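Local coordinates for Amy13K (Eubacterium rectale DSM 17629, PDB 6B3P), which binds malto-oligosaccharides through family 26 carbohydrate-binding modules of a surface-anchored alpha-amylase, probably holding starch for it, at residues Gly111-Ala123 against Ala130-Ser142. Sequence-based numbering, arbitrary orientation.
Sequences GMGSTIYNYMWGA and AGVGKEWPGGQIS. With GLC (alpha-D-glucopyranose), chain D; GLC (alpha-D-glucopyranose), chain B; EDO (1,2-ethanediol), chain G; FMT (formic acid), chain T.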
loop_
_atom_site.group_PDB
_atom_site.type_symbol
_atom_site.label_atom_id
_atom_site.label_comp_id
_atom_site.label_asym_id
_atom_site.label_seq_id
_atom_site.Cartn_x
_atom_site.Cartn_y
_atom_site.Cartn_z
ATOM N N GLY A 111 -5.055 6.493 24.374
ATOM C CA GLY A 111 -5.780 6.343 25.622
ATOM C C GLY A 111 -6.657 5.107 25.678
ATOM O O GLY A 111 -7.818 5.180 26.083
ATOM N N MET A 112 -6.099 3.973 25.266
ATOM C CA MET A 112 -6.779 2.688 25.384
ATOM C C MET A 112 -5.775 1.613 25.799
ATOM O O MET A 112 -6.002 0.420 25.593
ATOM C CB MET A 112 -7.468 2.311 24.068
ATOM C CG MET A 112 -6.538 2.222 22.873
ATOM S SD MET A 112 -7.429 1.948 21.326
ATOM C CE MET A 112 -7.880 0.218 21.472
ATOM N N GLY A 113 -4.664 2.051 26.384
ATOM C CA GLY A 113 -3.662 1.148 26.924
ATOM C C GLY A 113 -2.535 0.848 25.956
ATOM O O GLY A 113 -2.400 1.510 24.926
ATOM N N SER A 114 -1.728 -0.156 26.290
ATOM C CA SER A 114 -0.541 -0.497 25.510
ATOM C C SER A 114 -0.628 -1.917 24.950
ATOM O O SER A 114 0.262 -2.361 24.222
ATOM C CB SER A 114 0.716 -0.342 26.368
ATOM O OG SER A 114 0.720 -1.262 27.448
ATOM N N THR A 115 -1.702 -2.622 25.298
ATOM C CA THR A 115 -1.975 -3.946 24.751
ATOM C C THR A 115 -3.070 -3.836 23.701
ATOM O O THR A 115 -4.246 -3.676 24.032
ATOM C CB THR A 115 -2.399 -4.945 25.840
ATOM O OG1 THR A 115 -3.447 -4.377 26.636
ATOM C CG2 THR A 115 -1.213 -5.298 26.728
ATOM N N ILE A 116 -2.670 -3.920 22.436
ATOM C CA ILE A 116 -3.582 -3.727 21.316
ATOM C C ILE A 116 -3.738 -5.017 20.522
ATOM O O ILE A 116 -2.782 -5.776 20.352
ATOM C CB ILE A 116 -3.089 -2.606 20.377
ATOM C CG1 ILE A 116 -2.761 -1.340 21.177
ATOM C CG2 ILE A 116 -4.126 -2.310 19.297
ATOM C CD1 ILE A 116 -3.941 -0.756 21.935
ATOM N N TYR A 117 -4.954 -5.251 20.040
ATOM C CA TYR A 117 -5.279 -6.440 19.264
ATOM C C TYR A 117 -5.846 -6.055 17.903
ATOM O O TYR A 117 -6.403 -4.970 17.737
ATOM C CB TYR A 117 -6.293 -7.310 20.010
ATOM C CG TYR A 117 -5.806 -7.856 21.329
ATOM C CD1 TYR A 117 -5.869 -7.091 22.487
ATOM C CD2 TYR A 117 -5.297 -9.144 21.422
ATOM C CE1 TYR A 117 -5.429 -7.590 23.697
ATOM C CE2 TYR A 117 -4.857 -9.654 22.625
ATOM C CZ TYR A 117 -4.925 -8.872 23.761
ATOM O OH TYR A 117 -4.489 -9.374 24.965
ATOM N N ASN A 118 -5.696 -6.949 16.930
ATOM C CA ASN A 118 -6.402 -6.822 15.661
ATOM C C ASN A 118 -7.214 -8.073 15.375
ATOM O O ASN A 118 -6.674 -9.180 15.339
ATOM C CB ASN A 118 -5.433 -6.562 14.511
ATOM C CG ASN A 118 -6.149 -6.335 13.191
ATOM O OD1 ASN A 118 -6.373 -7.270 12.422
ATOM N ND2 ASN A 118 -6.527 -5.090 12.931
ATOM N N TYR A 119 -8.514 -7.885 15.182
ATOM C CA TYR A 119 -9.420 -8.972 14.845
ATOM C C TYR A 119 -9.757 -8.888 13.362
ATOM O O TYR A 119 -10.099 -7.815 12.873
ATOM C CB TYR A 119 -10.682 -8.897 15.704
ATOM C CG TYR A 119 -11.741 -9.897 15.324
ATOM C CD1 TYR A 119 -11.659 -11.216 15.742
ATOM C CD2 TYR A 119 -12.825 -9.522 14.547
ATOM C CE1 TYR A 119 -12.624 -12.133 15.394
ATOM C CE2 TYR A 119 -13.797 -10.434 14.193
ATOM C CZ TYR A 119 -13.690 -11.741 14.618
ATOM O OH TYR A 119 -14.656 -12.663 14.276
ATOM N N MET A 120 -9.652 -10.013 12.656
ATOM C CA MET A 120 -9.766 -10.029 11.197
ATOM C C MET A 120 -10.687 -11.137 10.693
ATOM O O MET A 120 -10.686 -12.249 11.224
ATOM C CB MET A 120 -8.376 -10.191 10.572
ATOM C CG MET A 120 -8.335 -10.027 9.057
ATOM S SD MET A 120 -8.808 -11.513 8.147
ATOM C CE MET A 120 -7.430 -12.603 8.504
ATOM N N TRP A 121 -11.465 -10.826 9.659
ATOM C CA TRP A 121 -12.306 -11.818 9.001
ATOM C C TRP A 121 -12.515 -11.478 7.527
ATOM O O TRP A 121 -12.384 -10.325 7.118
ATOM C CB TRP A 121 -13.661 -11.936 9.708
ATOM C CG TRP A 121 -14.603 -10.778 9.487
ATOM C CD1 TRP A 121 -15.683 -10.747 8.649
ATOM C CD2 TRP A 121 -14.556 -9.492 10.123
ATOM N NE1 TRP A 121 -16.305 -9.526 8.721
ATOM C CE2 TRP A 121 -15.634 -8.737 9.619
ATOM C CE3 TRP A 121 -13.708 -8.907 11.067
ATOM C CZ2 TRP A 121 -15.885 -7.428 10.026
ATOM C CZ3 TRP A 121 -13.958 -7.608 11.469
ATOM C CH2 TRP A 121 -15.039 -6.883 10.950
ATOM N N GLY A 122 -12.825 -12.501 6.736
ATOM C CA GLY A 122 -13.171 -12.322 5.337
ATOM C C GLY A 122 -12.035 -12.567 4.361
ATOM O O GLY A 122 -12.232 -12.483 3.148
ATOM N N ALA A 123 -10.849 -12.875 4.877
ATOM C CA ALA A 123 -9.677 -13.073 4.026
ATOM C C ALA A 123 -9.644 -14.479 3.432
ATOM O O ALA A 123 -10.395 -15.361 3.847
ATOM C CB ALA A 123 -8.401 -12.803 4.813
ATOM N N ALA A 130 -1.398 -11.538 12.350
ATOM C CA ALA A 130 -1.718 -11.573 13.775
ATOM C C ALA A 130 -3.052 -12.245 14.098
ATOM O O ALA A 130 -3.117 -13.127 14.954
ATOM C CB ALA A 130 -1.718 -10.158 14.331
ATOM N N GLY A 131 -4.106 -11.836 13.401
ATOM C CA GLY A 131 -5.456 -12.223 13.765
ATOM C C GLY A 131 -6.056 -13.422 13.057
ATOM O O GLY A 131 -7.204 -13.771 13.337
ATOM N N VAL A 132 -5.318 -14.061 12.154
ATOM C CA VAL A 132 -5.905 -15.165 11.397
ATOM C C VAL A 132 -6.136 -16.359 12.325
ATOM O O VAL A 132 -5.302 -16.667 13.178
ATOM C CB VAL A 132 -5.035 -15.586 10.158
ATOM C CG1 VAL A 132 -4.651 -14.354 9.327
ATOM C CG2 VAL A 132 -3.791 -16.422 10.536
ATOM N N GLY A 133 -7.293 -17.001 12.181
ATOM C CA GLY A 133 -7.636 -18.161 12.985
ATOM C C GLY A 133 -7.790 -17.860 14.467
ATOM O O GLY A 133 -7.620 -18.751 15.302
ATOM N N LYS A 134 -8.109 -16.609 14.794
ATOM C CA LYS A 134 -8.316 -16.202 16.182
ATOM C C LYS A 134 -9.664 -15.524 16.385
ATOM O O LYS A 134 -10.020 -14.591 15.666
ATOM C CB LYS A 134 -7.196 -15.264 16.638
ATOM C CG LYS A 134 -5.854 -15.958 16.793
ATOM C CD LYS A 134 -4.808 -15.064 17.434
ATOM C CE LYS A 134 -3.494 -15.810 17.567
ATOM N NZ LYS A 134 -2.399 -14.956 18.099
ATOM N N GLU A 135 -10.405 -16.002 17.379
ATOM C CA GLU A 135 -11.673 -15.395 17.751
ATOM C C GLU A 135 -11.388 -14.103 18.500
ATOM O O GLU A 135 -10.243 -13.844 18.873
ATOM C CB GLU A 135 -12.503 -16.351 18.606
ATOM C CG GLU A 135 -12.925 -17.609 17.871
ATOM C CD GLU A 135 -13.715 -18.559 18.747
ATOM O OE1 GLU A 135 -14.099 -18.160 19.867
ATOM O OE2 GLU A 135 -13.953 -19.706 18.315
ATOM N N TRP A 136 -12.422 -13.293 18.706
ATOM C CA TRP A 136 -12.288 -12.036 19.440
ATOM C C TRP A 136 -11.503 -12.260 20.736
ATOM O O TRP A 136 -11.745 -13.244 21.436
ATOM C CB TRP A 136 -13.669 -11.455 19.745
ATOM C CG TRP A 136 -13.616 -10.074 20.305
ATOM C CD1 TRP A 136 -13.681 -9.717 21.620
ATOM C CD2 TRP A 136 -13.472 -8.857 19.564
ATOM N NE1 TRP A 136 -13.592 -8.351 21.743
ATOM C CE2 TRP A 136 -13.459 -7.801 20.496
ATOM C CE3 TRP A 136 -13.347 -8.559 18.203
ATOM C CZ2 TRP A 136 -13.334 -6.467 20.109
ATOM C CZ3 TRP A 136 -13.221 -7.236 17.821
ATOM C CH2 TRP A 136 -13.216 -6.206 18.772
ATOM N N PRO A 137 -10.561 -11.358 21.071
ATOM C CA PRO A 137 -10.221 -10.050 20.497
ATOM C C PRO A 137 -9.285 -10.108 19.286
ATOM O O PRO A 137 -8.830 -9.064 18.819
ATOM C CB PRO A 137 -9.531 -9.351 21.666
ATOM C CG PRO A 137 -8.790 -10.452 22.330
ATOM C CD PRO A 137 -9.654 -11.691 22.185
ATOM N N GLY A 138 -9.002 -11.309 18.792
ATOM C CA GLY A 138 -8.078 -11.479 17.686
ATOM C C GLY A 138 -6.655 -11.700 18.163
ATOM O O GLY A 138 -6.434 -12.283 19.225
ATOM N N GLY A 139 -5.691 -11.229 17.376
ATOM C CA GLY A 139 -4.283 -11.386 17.698
ATOM C C GLY A 139 -3.664 -10.098 18.201
ATOM O O GLY A 139 -3.994 -9.015 17.722
ATOM N N GLN A 140 -2.761 -10.215 19.170
ATOM C CA GLN A 140 -2.077 -9.046 19.714
ATOM C C GLN A 140 -1.009 -8.568 18.739
ATOM O O GLN A 140 -0.318 -9.378 18.122
ATOM C CB GLN A 140 -1.453 -9.362 21.074
ATOM C CG GLN A 140 -0.762 -8.168 21.715
ATOM C CD GLN A 140 -0.257 -8.458 23.113
ATOM O OE1 GLN A 140 -0.335 -9.589 23.594
ATOM N NE2 GLN A 140 0.263 -7.432 23.775
ATOM N N ILE A 141 -0.883 -7.250 18.608
ATOM C CA ILE A 141 0.049 -6.653 17.658
ATOM C C ILE A 141 1.058 -5.744 18.355
ATOM O O ILE A 141 0.776 -5.180 19.411
ATOM C CB ILE A 141 -0.704 -5.852 16.578
ATOM C CG1 ILE A 141 -1.543 -4.737 17.214
ATOM C CG2 ILE A 141 -1.581 -6.795 15.759
ATOM C CD1 ILE A 141 -2.233 -3.831 16.209
ATOM N N SER A 142 2.235 -5.610 17.750
ATOM C CA SER A 142 3.323 -4.839 18.340
ATOM C C SER A 142 3.224 -3.359 17.986
ATOM O O SER A 142 2.466 -2.971 17.097
ATOM C CB SER A 142 4.670 -5.393 17.874
ATOM O OG SER A 142 4.715 -6.801 18.030
HETATM C C1 GLC D . -16.890 -8.970 19.453
HETATM C C2 GLC D . -16.816 -7.586 18.828
HETATM C C3 GLC D . -17.562 -7.510 17.535
HETATM C C4 GLC D . -17.112 -8.617 16.635
HETATM C C5 GLC D . -17.252 -9.956 17.324
HETATM C C6 GLC D . -16.757 -11.089 16.465
HETATM O O1 GLC D . -18.172 -9.254 20.019
HETATM O O2 GLC D . -17.350 -6.625 19.679
HETATM O O3 GLC D . -17.323 -6.282 16.888
HETATM O O4 GLC D . -17.897 -8.575 15.466
HETATM O O5 GLC D . -16.506 -9.932 18.494
HETATM O O6 GLC D . -17.045 -12.334 17.019
HETATM C C1 GLC B . -17.185 -8.236 14.290
HETATM C C2 GLC B . -17.981 -7.200 13.547
HETATM C C3 GLC B . -19.208 -7.820 12.927
HETATM C C4 GLC B . -18.832 -9.017 12.102
HETATM C C5 GLC B . -18.047 -9.989 12.944
HETATM C C6 GLC B . -17.633 -11.209 12.152
HETATM O O2 GLC B . -18.313 -6.148 14.415
HETATM O O3 GLC B . -19.841 -6.891 12.104
HETATM O O4 GLC B . -20.000 -9.595 11.530
HETATM O O5 GLC B . -16.913 -9.328 13.446
HETATM O O6 GLC B . -16.969 -12.177 12.924
HETATM C C1 EDO G . -14.344 -6.037 24.088
HETATM O O1 EDO G . -13.211 -6.865 24.380
HETATM C C2 EDO G . -13.894 -4.787 23.339
HETATM O O2 EDO G . -12.478 -4.615 23.480
HETATM C C FMT T . 1.594 -9.345 11.901
HETATM O O1 FMT T . 2.002 -8.192 11.781
HETATM O O2 FMT T . 0.440 -9.657 11.612
HETATM O O HOH W 1 -0.154 -5.107 22.181
HETATM O O HOH W 2 -9.086 -12.289 14.228
#
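Trp136 turns the edge of its six-membered ring toward the face of Tyr119, an offset edge-to-face pair with planes at 62° and CE3 of Trp136 3.6 Å from CG of Tyr119. The indole face carries one glucose, whose C2 sits over the centre of the six-membered ring, while Tyr119 OH shares a 2.7 Å hydrogen bond with O6 of the next glucose, lying in the plane of the phenol. Trp121, on the same strand, offers a ring face to that second sugar. Were Trp136 an alanine, the first glucose would probably lose its stacking platform and the Tyr119 ring an edge that limits its tilt. With CG anti to the backbone N (chi1 174°), Tyr119 reaches past Trp136, its ring against the backbone of Lys134 and Trp136, to the sugars. Gln174 and Asn177 add hydrogen bonds to bound glucose beside this aromatic platform of a CBM26 starch-binding module. CG of Pro137, which follows a cis peptide bond, makes a CH-pi contact over the Tyr117 ring, 4.0 Å from its centroid. Behind the platform, 116-121 pairs antiparallel with the edge strand 139-141: Asn118 N gives a 2.8 Å hydrogen bond to Gly139 O, and Gly139 N returns one to Asn118 O from above the carbonyl plane. At Gly138, any CB would collide with Tyr119 CA and Asn118 O. One water accepts from Met120 N at 2.8 Å, within hydrogen-bonding distance of the carbonyl oxygens of Gly131 and Lys134, tying the 131-134 turn to the strand. Asn118 OD1 hydrogen-bonds to Tyr155 OH in the facing sheet.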